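Local coordinates for HD-GYP domain-containing protein (Bdellovibrio bacteriovorus, PDB 3TM8), which is of unknown function but binds two iron ions through an HD-GYP domain, the fold of a class of cyclic-di-GMP phosphodiesterases, at residues N134-A139 with A200-Y205; D110-S115 with G141-F146. All coordinates share one frame; numbering follows the deposited sequence.

Contact 1 and contact 2 share helix 130-149, whose first half meets the end of helix 190-202, just before the metal ligands, and whose second half meets helix 105-125. Their centres lie about 12 Å apart, and residues 134-139 and 141-146 almost adjoin in sequence, so one helix links the two packings. Contact 1 is the nearer to the di-iron centre: its segment 200-205 runs on into the ligands His203 and Asp204, and the side chain of Leu201 is about 9 Å from that of His170. Contact 2 stands farther back: the side chain of Tyr143 is about 12 Å from those of both His203 and His170. Neither of its segments supplies a metal ligand; it is helix-to-helix packing.

Contact 1 (N134-A139 with A200-Y205). With FE (Fe (III) ion), chain D; FE (Fe (III) ion), chain E.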
ATOM      1  N   ASN A 134     -12.248  -5.909  -8.784  1.00  5.91           N
ATOM      2  CA  ASN A 134     -13.445  -5.226  -8.305  1.00  7.62           C
ATOM      3  C   ASN A 134     -13.548  -5.263  -6.783  1.00  6.70           C
ATOM      4  O   ASN A 134     -14.020  -4.312  -6.169  1.00  7.60           O
ATOM      5  CB  ASN A 134     -14.708  -5.798  -8.945  1.00  9.39           C
ATOM      6  CG  ASN A 134     -14.830  -5.433 -10.408  1.00 11.69           C
ATOM      7  OD1 ASN A 134     -14.210  -4.476 -10.869  1.00 13.61           O
ATOM      8  ND2 ASN A 134     -15.642  -6.183 -11.144  1.00 13.74           N
ATOM      9  N   TYR A 135     -13.102  -6.355  -6.171  1.00  6.72           N
ATOM     10  CA  TYR A 135     -13.056  -6.425  -4.720  1.00  7.16           C
ATOM     11  C   TYR A 135     -12.105  -5.359  -4.165  1.00  6.98           C
ATOM     12  O   TYR A 135     -12.435  -4.644  -3.218  1.00  6.49           O
ATOM     13  CB  TYR A 135     -12.611  -7.821  -4.276  1.00  8.51           C
ATOM     14  CG  TYR A 135     -12.711  -8.026  -2.785  1.00  7.81           C
ATOM     15  CD1 TYR A 135     -13.883  -8.514  -2.212  1.00  9.50           C
ATOM     16  CD2 TYR A 135     -11.649  -7.712  -1.944  1.00  8.72           C
ATOM     17  CE1 TYR A 135     -13.989  -8.694  -0.843  1.00 11.01           C
ATOM     18  CE2 TYR A 135     -11.746  -7.884  -0.572  1.00  9.37           C
ATOM     19  CZ  TYR A 135     -12.918  -8.379  -0.030  1.00 11.13           C
ATOM     20  OH  TYR A 135     -13.017  -8.555   1.330  1.00 12.88           O
ATOM     21  N   CYS A 136     -10.920  -5.256  -4.766  1.00  5.76           N
ATOM     22  CA  CYS A 136      -9.938  -4.261  -4.353  1.00  5.94           C
ATOM     23  C   CYS A 136     -10.517  -2.852  -4.499  1.00  5.29           C
ATOM     24  O   CYS A 136     -10.339  -1.998  -3.622  1.00  5.57           O
ATOM     25  CB  CYS A 136      -8.661  -4.409  -5.191  1.00  6.66           C
ATOM     26  SG  CYS A 136      -7.277  -3.393  -4.681  1.00  6.86           S
ATOM     27  N   LYS A 137     -11.200  -2.616  -5.620  1.00  5.48           N
ATOM     28  CA  LYS A 137     -11.820  -1.319  -5.889  1.00  5.71           C
ATOM     29  C   LYS A 137     -12.894  -0.985  -4.852  1.00  6.20           C
ATOM     30  O   LYS A 137     -12.928   0.112  -4.297  1.00  6.36           O
ATOM     31  CB  LYS A 137     -12.429  -1.316  -7.290  1.00  6.75           C
ATOM     32  CG  LYS A 137     -13.124  -0.024  -7.673  1.00  8.55           C
ATOM     33  CD  LYS A 137     -13.420  -0.010  -9.167  1.00 12.84           C
ATOM     34  CE  LYS A 137     -14.242   1.192  -9.570  1.00 15.38           C
ATOM     35  NZ  LYS A 137     -14.446   1.184 -11.045  1.00 17.00           N
ATOM     36  N   ASP A 138     -13.777  -1.939  -4.581  1.00  6.28           N
ATOM     37  CA  ASP A 138     -14.809  -1.729  -3.578  1.00  7.44           C
ATOM     38  C   ASP A 138     -14.187  -1.446  -2.217  1.00  5.71           C
ATOM     39  O   ASP A 138     -14.617  -0.536  -1.503  1.00  7.64           O
ATOM     40  CB  ASP A 138     -15.742  -2.933  -3.497  1.00 10.10           C
ATOM     41  CG  ASP A 138     -16.725  -2.825  -2.357  1.00 19.65           C
ATOM     42  OD1 ASP A 138     -17.755  -2.148  -2.537  1.00 23.49           O
ATOM     43  OD2 ASP A 138     -16.467  -3.407  -1.282  1.00 23.62           O
ATOM     44  N   ALA A 139     -13.155  -2.213  -1.868  1.00  6.05           N
ATOM     45  CA  ALA A 139     -12.491  -2.032  -0.591  1.00  6.74           C
ATOM     46  C   ALA A 139     -11.761  -0.696  -0.511  1.00  5.44           C
ATOM     47  O   ALA A 139     -11.630  -0.137   0.572  1.00  5.93           O
ATOM     48  CB  ALA A 139     -11.536  -3.181  -0.320  1.00  7.98           C
ATOM     49  N   ALA A 200      -3.374   4.567  -6.274  1.00  5.42           N
ATOM     50  CA  ALA A 200      -2.273   4.669  -5.320  1.00  5.88           C
ATOM     51  C   ALA A 200      -1.907   3.303  -4.733  1.00  5.77           C
ATOM     52  O   ALA A 200      -0.742   2.952  -4.607  1.00  6.44           O
ATOM     53  CB  ALA A 200      -2.606   5.674  -4.227  1.00  6.20           C
ATOM     54  N   LEU A 201      -2.909   2.518  -4.385  1.00  5.13           N
ATOM     55  CA  LEU A 201      -2.646   1.208  -3.833  0.50  4.93           C
ATOM     56  C   LEU A 201      -1.842   0.341  -4.806  1.00  5.54           C
ATOM     57  O   LEU A 201      -0.930  -0.386  -4.390  1.00  6.02           O
ATOM     58  CB  LEU A 201      -3.974   0.557  -3.475  0.50  5.11           C
ATOM     59  CG  LEU A 201      -3.928  -0.801  -2.806  0.50  5.62           C
ATOM     60  CD1 LEU A 201      -3.081  -0.752  -1.549  0.50  6.15           C
ATOM     61  CD2 LEU A 201      -5.347  -1.224  -2.487  0.50  5.82           C
ATOM     62  N   LEU A 202      -2.170   0.429  -6.089  1.00  5.04           N
ATOM     63  CA  LEU A 202      -1.573  -0.416  -7.109  1.00  5.21           C
ATOM     64  C   LEU A 202      -0.402   0.230  -7.842  1.00  5.67           C
ATOM     65  O   LEU A 202       0.136  -0.368  -8.774  1.00  6.00           O
ATOM     66  CB  LEU A 202      -2.641  -0.826  -8.121  1.00  6.02           C
ATOM     67  CG  LEU A 202      -3.873  -1.568  -7.579  1.00  6.32           C
ATOM     68  CD1 LEU A 202      -4.878  -1.797  -8.701  1.00  8.23           C
ATOM     69  CD2 LEU A 202      -3.472  -2.896  -6.928  1.00  7.02           C
ATOM     70  N   HIS A 203      -0.003   1.433  -7.422  1.00  5.06           N
ATOM     71  CA  HIS A 203       0.832   2.267  -8.282  1.00  4.78           C
ATOM     72  C   HIS A 203       2.144   1.611  -8.696  1.00  5.11           C
ATOM     73  O   HIS A 203       2.615   1.825  -9.814  1.00  6.50           O
ATOM     74  CB  HIS A 203       1.070   3.664  -7.686  1.00  5.77           C
ATOM     75  CG  HIS A 203       2.118   3.719  -6.617  1.00  5.43           C
ATOM     76  ND1 HIS A 203       1.863   3.418  -5.293  1.00  5.91           N
ATOM     77  CD2 HIS A 203       3.431   4.048  -6.681  1.00  5.15           C
ATOM     78  CE1 HIS A 203       2.975   3.565  -4.590  1.00  5.69           C
ATOM     79  NE2 HIS A 203       3.937   3.959  -5.406  1.00  5.59           N
ATOM     80  N   ASP A 204       2.730   0.813  -7.803  1.00  4.75           N
ATOM     81  CA  ASP A 204       4.051   0.230  -8.042  1.00  5.83           C
ATOM     82  C   ASP A 204       4.006  -1.204  -8.538  1.00  5.67           C
ATOM     83  O   ASP A 204       4.954  -1.973  -8.355  1.00  5.69           O
ATOM     84  CB  ASP A 204       4.934   0.376  -6.802  1.00  5.18           C
ATOM     85  CG  ASP A 204       5.729   1.673  -6.809  1.00  5.38           C
ATOM     86  OD1 ASP A 204       5.928   2.235  -7.911  1.00  5.33           O
ATOM     87  OD2 ASP A 204       6.153   2.129  -5.719  1.00  5.32           O
ATOM     88  N   TYR A 205       2.917  -1.552  -9.211  1.00  6.05           N
ATOM     89  CA  TYR A 205       2.798  -2.859  -9.841  1.00  7.07           C
ATOM     90  C   TYR A 205       4.029  -3.214 -10.691  1.00  6.51           C
ATOM     91  O   TYR A 205       4.447  -4.376 -10.749  1.00  7.40           O
ATOM     92  CB  TYR A 205       1.527  -2.908 -10.689  1.00  7.16           C
ATOM     93  CG  TYR A 205       1.365  -4.187 -11.472  1.00  8.02           C
ATOM     94  CD1 TYR A 205       1.487  -5.432 -10.856  1.00  7.80           C
ATOM     95  CD2 TYR A 205       1.101  -4.149 -12.832  1.00 11.38           C
ATOM     96  CE1 TYR A 205       1.330  -6.607 -11.587  1.00  8.89           C
ATOM     97  CE2 TYR A 205       0.958  -5.304 -13.563  1.00 12.45           C
ATOM     98  CZ  TYR A 205       1.073  -6.529 -12.942  1.00 10.21           C
ATOM     99  OH  TYR A 205       0.922  -7.660 -13.700  1.00 12.14           O
TER
HETATM  100 FE    FE D 902       6.183   4.134  -5.108  1.00  5.02          FE
HETATM  101 FE    FE E 903       7.018   4.010  -8.424  1.00  5.65          FE
HETATM  102  O   HOH W   1       6.301   4.947  -6.902  1.00  5.37           O
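Cys136 packs on Leu201 in a small, buried apolar contact between helix 130-149 and the end of helix 190-202, behind the di-iron centre. The sulfur of Cys136 leaves its helix trans to the backbone N (chi1 -173°) and meets the CD2 branch of Leu201, SG to CD2 3.6 Å. Leu201 is modelled in two conformers, and this distance belongs to one of them. Leu202 CD2 lies more loosely against Cys136 SG, at 4.4 Å. A compact, weakly polar cysteine suits this place, where its neighbours include Leu198 as well as the two leucine methyls.

Directly after these leucines come His203 and Asp204, the HD pair of the family's name. Ala200 O accepts a bond from His203 ND1 (2.7 Å), nearly straight at 164° and in the ring plane, fixing the ring's rotation while NE2 binds iron at 2.3 Å. The Asp204 carboxylate bridges the two irons, OD2 on one and OD1 on the other; a water bridges them too. His170 and Asn285 also bind the first iron, and His232, His257 and Glu258 the second. Around the contact, helix 105-125 meets Leu201 and Leu202 through Ala120 and Phe124, while helix 167-185 reaches Leu201 through Val172.

Contact 2 (D110-S115 with G141-F146); sequences DIIQGS and GKYVNF
Both segments are helical and run antiparallel, coming nearest where Ile112 faces Tyr143, with CA atoms 7.7 Å apart. No hydrogen bond joins them, and the packing is apolar, carried by Ile112 against two aromatic rings that lie one turn apart on the other helix. The branched isoleucine suits this place because its two arms serve different rings. CG2, anti to the backbone N, comes to the edge of the Tyr143 ring near its plane, 3.5 Å from Tyr143 CD1. The other arm is extended (chi2 164°) and puts CD1 over the centre of the Phe146 ring. This is a CH-pi contact, with Ile112 CD1 3.5 Å from the Phe146 ring centroid and only 9° off the ring normal. Ile112 and Phe146 approach from opposite directions, and the phenylalanine suits its place by turning a flat apolar face to the methyl.

Tyr143 uses its hydroxyl elsewhere: OH is hydrogen-bonded to Thr176 on helix 167-185, which gives the polar end of this buried ring a partner. Helix 82-97 lies against the contact as well, Ile112 touching Ala96 and Tyr97, while Lys142 makes a cation-pi contact with the Tyr97 ring. The arrangement is that of an antiparallel helical hairpin: helices 105-125 and 130-149, successive in the chain and separated by a short connection, pack side by side, and Tyr143 meets helices 167-185 and 190-202, which carry or lead into metal ligands.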
ATOM      1  N   ASP A 110      -4.778  -1.581  12.171  1.00  6.78           N
ATOM      2  CA  ASP A 110      -3.924  -2.752  11.914  1.00  7.57           C
ATOM      3  C   ASP A 110      -4.630  -3.705  10.952  1.00  5.89           C
ATOM      4  O   ASP A 110      -4.052  -4.175   9.973  1.00  6.16           O
ATOM      5  CB  ASP A 110      -3.611  -3.520  13.199  1.00  9.65           C
ATOM      6  CG  ASP A 110      -2.555  -2.851  14.073  1.00 11.50           C
ATOM      7  OD1 ASP A 110      -1.987  -1.807  13.683  1.00 11.99           O
ATOM      8  OD2 ASP A 110      -2.283  -3.403  15.167  1.00 12.08           O
ATOM      9  N   ILE A 111      -5.892  -4.001  11.241  1.00  5.88           N
ATOM     10  CA  ILE A 111      -6.633  -4.924  10.401  1.00  5.26           C
ATOM     11  C   ILE A 111      -6.857  -4.351   9.006  1.00  5.29           C
ATOM     12  O   ILE A 111      -6.619  -5.014   8.004  1.00  5.60           O
ATOM     13  CB  ILE A 111      -7.980  -5.309  11.045  1.00  5.77           C
ATOM     14  CG1 ILE A 111      -7.743  -6.122  12.326  1.00  7.22           C
ATOM     15  CG2 ILE A 111      -8.844  -6.075  10.051  1.00  6.75           C
ATOM     16  CD1 ILE A 111      -8.966  -6.223  13.212  1.00  7.46           C
ATOM     17  N   ILE A 112      -7.322  -3.108   8.939  1.00  5.05           N
ATOM     18  CA  ILE A 112      -7.687  -2.535   7.649  1.00  5.13           C
ATOM     19  C   ILE A 112      -6.456  -2.287   6.757  1.00  4.74           C
ATOM     20  O   ILE A 112      -6.486  -2.585   5.561  1.00  5.62           O
ATOM     21  CB  ILE A 112      -8.524  -1.265   7.830  1.00  6.01           C
ATOM     22  CG1 ILE A 112      -9.889  -1.652   8.413  1.00  6.47           C
ATOM     23  CG2 ILE A 112      -8.690  -0.537   6.509  1.00  6.70           C
ATOM     24  CD1 ILE A 112     -10.647  -0.494   8.997  1.00  8.15           C
ATOM     25  N   GLN A 113      -5.373  -1.771   7.331  1.00  4.52           N
ATOM     26  CA  GLN A 113      -4.135  -1.596   6.569  1.00  5.05           C
ATOM     27  C   GLN A 113      -3.704  -2.920   5.945  1.00  4.91           C
ATOM     28  O   GLN A 113      -3.332  -2.983   4.769  1.00  4.67           O
ATOM     29  CB  GLN A 113      -3.028  -1.031   7.466  1.00  5.71           C
ATOM     30  CG  GLN A 113      -1.736  -0.607   6.752  1.00  6.73           C
ATOM     31  CD  GLN A 113      -0.828  -1.753   6.389  1.00  8.04           C
ATOM     32  OE1 GLN A 113      -0.875  -2.828   6.980  1.00  8.01           O
ATOM     33  NE2 GLN A 113       0.038  -1.514   5.417  1.00 10.98           N
ATOM     34  N   GLY A 114      -3.784  -3.991   6.728  1.00  4.86           N
ATOM     35  CA  GLY A 114      -3.333  -5.284   6.239  1.00  4.85           C
ATOM     36  C   GLY A 114      -4.267  -5.870   5.194  1.00  4.60           C
ATOM     37  O   GLY A 114      -3.844  -6.577   4.269  1.00  5.01           O
ATOM     38  N   SER A 115      -5.556  -5.597   5.347  1.00  5.14           N
ATOM     39  CA  SER A 115      -6.537  -6.040   4.369  1.00  5.28           C
ATOM     40  C   SER A 115      -6.340  -5.320   3.028  1.00  5.60           C
ATOM     41  O   SER A 115      -6.389  -5.953   1.974  1.00  5.03           O
ATOM     42  CB  SER A 115      -7.957  -5.815   4.904  1.00  6.30           C
ATOM     43  OG  SER A 115      -8.910  -6.276   3.976  1.00  7.10           O
ATOM     44  N   GLY A 141     -12.920   2.069  -1.747  1.00  6.46           N
ATOM     45  CA  GLY A 141     -14.002   2.945  -1.333  1.00  7.82           C
ATOM     46  C   GLY A 141     -14.257   2.853   0.159  1.00  7.10           C
ATOM     47  O   GLY A 141     -14.451   3.861   0.834  1.00  8.07           O
ATOM     48  N   LYS A 142     -14.255   1.633   0.691  1.00  7.05           N
ATOM     49  CA  LYS A 142     -14.439   1.456   2.127  1.00  7.11           C
ATOM     50  C   LYS A 142     -13.301   2.117   2.895  1.00  6.15           C
ATOM     51  O   LYS A 142     -13.504   2.676   3.966  1.00  6.74           O
ATOM     52  CB  LYS A 142     -14.535  -0.030   2.492  1.00  9.03           C
ATOM     53  CG  LYS A 142     -15.754  -0.716   1.899  1.00 11.79           C
ATOM     54  CD  LYS A 142     -15.729  -2.223   2.140  1.00 16.30           C
ATOM     55  CE  LYS A 142     -15.717  -2.564   3.621  1.00 21.31           C
ATOM     56  NZ  LYS A 142     -17.016  -2.296   4.297  1.00 24.10           N
ATOM     57  N   TYR A 143     -12.099   2.054   2.334  1.00  6.23           N
ATOM     58  CA  TYR A 143     -10.926   2.658   2.949  1.00  6.57           C
ATOM     59  C   TYR A 143     -11.035   4.182   2.993  1.00  6.44           C
ATOM     60  O   TYR A 143     -10.761   4.804   4.025  1.00  6.76           O
ATOM     61  CB  TYR A 143      -9.650   2.213   2.224  1.00  6.63           C
ATOM     62  CG  TYR A 143      -8.400   2.570   2.985  1.00  5.79           C
ATOM     63  CD1 TYR A 143      -8.218   2.145   4.297  1.00  7.01           C
ATOM     64  CD2 TYR A 143      -7.388   3.319   2.397  1.00  6.81           C
ATOM     65  CE1 TYR A 143      -7.090   2.469   5.004  1.00  7.18           C
ATOM     66  CE2 TYR A 143      -6.246   3.647   3.104  1.00  7.74           C
ATOM     67  CZ  TYR A 143      -6.106   3.218   4.407  1.00  6.54           C
ATOM     68  OH  TYR A 143      -4.996   3.524   5.144  1.00  7.78           O
ATOM     69  N   VAL A 144     -11.447   4.786   1.886  1.00  6.35           N
ATOM     70  CA  VAL A 144     -11.678   6.232   1.886  1.00  6.98           C
ATOM     71  C   VAL A 144     -12.636   6.588   3.026  1.00  6.34           C
ATOM     72  O   VAL A 144     -12.396   7.526   3.795  1.00  7.07           O
ATOM     73  CB  VAL A 144     -12.261   6.749   0.546  1.00  7.85           C
ATOM     74  CG1 VAL A 144     -12.697   8.221   0.668  1.00  9.16           C
ATOM     75  CG2 VAL A 144     -11.251   6.582  -0.576  1.00  8.51           C
ATOM     76  N   ASN A 145     -13.724   5.833   3.146  1.00  7.19           N
ATOM     77  CA  ASN A 145     -14.697   6.126   4.187  1.00  7.64           C
ATOM     78  C   ASN A 145     -14.122   5.967   5.587  1.00  6.93           C
ATOM     79  O   ASN A 145     -14.419   6.765   6.474  1.00  9.09           O
ATOM     80  CB  ASN A 145     -15.965   5.295   4.014  1.00  7.90           C
ATOM     81  CG  ASN A 145     -17.013   5.644   5.040  1.00  9.65           C
ATOM     82  OD1 ASN A 145     -17.448   6.792   5.119  1.00 11.05           O
ATOM     83  ND2 ASN A 145     -17.423   4.663   5.834  1.00 10.82           N
ATOM     84  N   PHE A 146     -13.301   4.940   5.786  1.00  7.52           N
ATOM     85  CA  PHE A 146     -12.653   4.729   7.072  1.00  6.80           C
ATOM     86  C   PHE A 146     -11.765   5.917   7.449  1.00  7.15           C
ATOM     87  O   PHE A 146     -11.841   6.437   8.566  1.00  8.03           O
ATOM     88  CB  PHE A 146     -11.843   3.431   7.024  1.00  6.99           C
ATOM     89  CG  PHE A 146     -10.966   3.190   8.238  1.00  7.16           C
ATOM     90  CD1 PHE A 146     -11.523   2.950   9.489  1.00  8.24           C
ATOM     91  CD2 PHE A 146      -9.580   3.183   8.119  1.00  8.01           C
ATOM     92  CE1 PHE A 146     -10.715   2.719  10.601  1.00  9.04           C
ATOM     93  CE2 PHE A 146      -8.769   2.954   9.222  1.00  7.89           C
ATOM     94  CZ  PHE A 146      -9.338   2.717  10.466  1.00  8.88           C
TER